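Local coordinates for protein putative enoyl-CoA hydratase (Streptomyces avermitilis, PDB 3GKB) that probably acts on acyl-CoA thioesters as a member of the crotonase (enoyl-CoA hydratase/isomerase) family, although its own substrate and reaction are not established, at residues 148-151 / 155-158. Numbering follows the deposited sequence.
Sequences GIIP and GTQY
Gly155 sets its CA against Pro151 CB at 4.2 Å, and the pair illustrates how a loop can pack against the start of the helix it leads into. A side chain at this glycine would point at the proline, since a modelled CB would lie only 3.2 Å from Pro151 CB; the backbone N of Gly155 is hydrogen-bonded to Glu123 of helix 120-127, a helix that Pro151 also touches. Thr156 follows with the main apolar contact. Its methyl CG2 lies over the pyrrolidine ring, 4.0 Å from each of Pro151 CB, CG and CD, and 3.9 Å from Pro151 O. The torsion explains the division of labour: with chi1 at 65°, CG2 stands anti to the carbonyl carbon and reaches back to the proline, while OG1 is left for polar partners. Ile150 adds a looser touch, its CD1 4.5 Å from Thr156 CG2. The buried hydroxyl is hydrogen-bonded to Glu236 of helix 230-243 and also accepts the amide of Gln157, whose NE2 lies 2.9 Å from Thr156 OG1 with an N-H...O angle of 159°. A valine here would lack the hydroxyl, and is likely to leave the Glu236 carboxylate without this partner and to free the Gln157 amide from one of its two hydrogen bonds. That same NE2 is hydrogen-bonded to the carbonyl of Ser223 of a second subunit, which Thr156 also touches, so the helix start lies at a subunit interface. No hydrogen bond joins the two segments; their apolar packing, with Pro151 also against the side chains of Glu123 and Glu144, is consistent with a place near the active-site pocket, where a Pro- and Gly-rich loop runs into a helix starting Gly-Thr-Gln, a recognisable feature of the enoyl-CoA hydratase/isomerase family.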
ATOM      1  N   GLY B 148     -19.957  -7.425 -18.642  1.00 16.23           N
ATOM      2  CA  GLY B 148     -20.237  -6.158 -19.293  1.00 16.42           C
ATOM      3  C   GLY B 148     -20.565  -5.027 -18.354  1.00 16.03           C
ATOM      4  O   GLY B 148     -21.132  -4.017 -18.771  1.00 17.13           O
ATOM      5  N   ILE B 149     -20.191  -5.195 -17.080  1.00 15.80           N
ATOM      6  CA  ILE B 149     -20.441  -4.191 -16.048  1.00 15.97           C
ATOM      7  C   ILE B 149     -19.137  -3.923 -15.290  1.00 16.34           C
ATOM      8  O   ILE B 149     -18.043  -4.257 -15.786  1.00 16.72           O
ATOM      9  CB  ILE B 149     -21.653  -4.590 -15.152  1.00 16.23           C
ATOM     10  CG1 ILE B 149     -21.388  -5.889 -14.372  1.00 16.76           C
ATOM     11  CG2 ILE B 149     -22.916  -4.767 -16.034  1.00 15.76           C
ATOM     12  CD1 ILE B 149     -22.411  -6.173 -13.241  1.00 17.48           C
ATOM     13  N   ILE B 150     -19.216  -3.208 -14.178  1.00 16.34           N
ATOM     14  CA  ILE B 150     -18.090  -3.071 -13.269  1.00 15.74           C
ATOM     15  C   ILE B 150     -18.599  -3.443 -11.870  1.00 16.32           C
ATOM     16  O   ILE B 150     -19.796  -3.608 -11.676  1.00 16.42           O
ATOM     17  CB  ILE B 150     -17.457  -1.639 -13.297  1.00 15.51           C
ATOM     18  CG1 ILE B 150     -18.498  -0.524 -12.992  1.00 15.30           C
ATOM     19  CG2 ILE B 150     -16.796  -1.360 -14.647  1.00 14.81           C
ATOM     20  CD1 ILE B 150     -17.917   0.670 -12.292  1.00 14.26           C
ATOM     21  N   PRO B 151     -17.698  -3.587 -10.897  1.00 16.39           N
ATOM     22  CA  PRO B 151     -18.220  -3.806  -9.548  1.00 16.76           C
ATOM     23  C   PRO B 151     -19.100  -2.653  -9.095  1.00 17.14           C
ATOM     24  O   PRO B 151     -18.735  -1.504  -9.254  1.00 18.48           O
ATOM     25  CB  PRO B 151     -16.950  -3.915  -8.703  1.00 16.88           C
ATOM     26  CG  PRO B 151     -15.895  -4.332  -9.654  1.00 16.86           C
ATOM     27  CD  PRO B 151     -16.235  -3.723 -10.959  1.00 16.86           C
ATOM     28  N   GLY B 155     -16.625  -2.663  -4.522  1.00 14.85           N
ATOM     29  CA  GLY B 155     -15.357  -3.306  -4.871  1.00 15.63           C
ATOM     30  C   GLY B 155     -14.300  -2.390  -5.452  1.00 15.64           C
ATOM     31  O   GLY B 155     -13.103  -2.533  -5.122  1.00 15.85           O
ATOM     32  N   THR B 156     -14.717  -1.460  -6.319  1.00 14.94           N
ATOM     33  CA  THR B 156     -13.740  -0.543  -6.916  1.00 15.21           C
ATOM     34  C   THR B 156     -13.086   0.314  -5.814  1.00 14.35           C
ATOM     35  O   THR B 156     -11.873   0.547  -5.825  1.00 14.14           O
ATOM     36  CB  THR B 156     -14.341   0.373  -8.000  1.00 15.24           C
ATOM     37  OG1 THR B 156     -15.305   1.252  -7.432  1.00 16.19           O
ATOM     38  CG2 THR B 156     -14.946  -0.434  -9.164  1.00 16.68           C
ATOM     39  N   GLN B 157     -13.893   0.712  -4.827  1.00 14.94           N
ATOM     40  CA  GLN B 157     -13.394   1.542  -3.745  1.00 14.85           C
ATOM     41  C   GLN B 157     -12.628   0.780  -2.673  1.00 14.00           C
ATOM     42  O   GLN B 157     -11.617   1.296  -2.143  1.00 13.46           O
ATOM     43  CB  GLN B 157     -14.528   2.368  -3.138  1.00 14.20           C
ATOM     44  CG  GLN B 157     -15.322   3.170  -4.198  1.00 16.07           C
ATOM     45  CD  GLN B 157     -14.405   4.056  -5.052  1.00 15.75           C
ATOM     46  OE1 GLN B 157     -13.755   4.947  -4.535  1.00 17.53           O
ATOM     47  NE2 GLN B 157     -14.305   3.760  -6.344  1.00 16.59           N
ATOM     48  N   TYR B 158     -13.087  -0.429  -2.348  1.00 14.20           N
ATOM     49  CA  TYR B 158     -12.359  -1.259  -1.410  1.00 14.05           C
ATOM     50  C   TYR B 158     -10.974  -1.596  -1.984  1.00 14.22           C
ATOM     51  O   TYR B 158      -9.975  -1.546  -1.277  1.00 15.47           O
ATOM     52  CB  TYR B 158     -13.129  -2.524  -1.053  1.00 13.76           C
ATOM     53  CG  TYR B 158     -14.543  -2.293  -0.511  1.00 14.79           C
ATOM     54  CD1 TYR B 158     -14.947  -1.052   0.021  1.00 16.00           C
ATOM     55  CD2 TYR B 158     -15.470  -3.320  -0.545  1.00 16.51           C
ATOM     56  CE1 TYR B 158     -16.228  -0.876   0.524  1.00 17.86           C
ATOM     57  CE2 TYR B 158     -16.740  -3.154  -0.081  1.00 17.51           C
ATOM     58  CZ  TYR B 158     -17.126  -1.950   0.484  1.00 18.28           C
ATOM     59  OH  TYR B 158     -18.423  -1.820   0.947  1.00 17.45           O
TER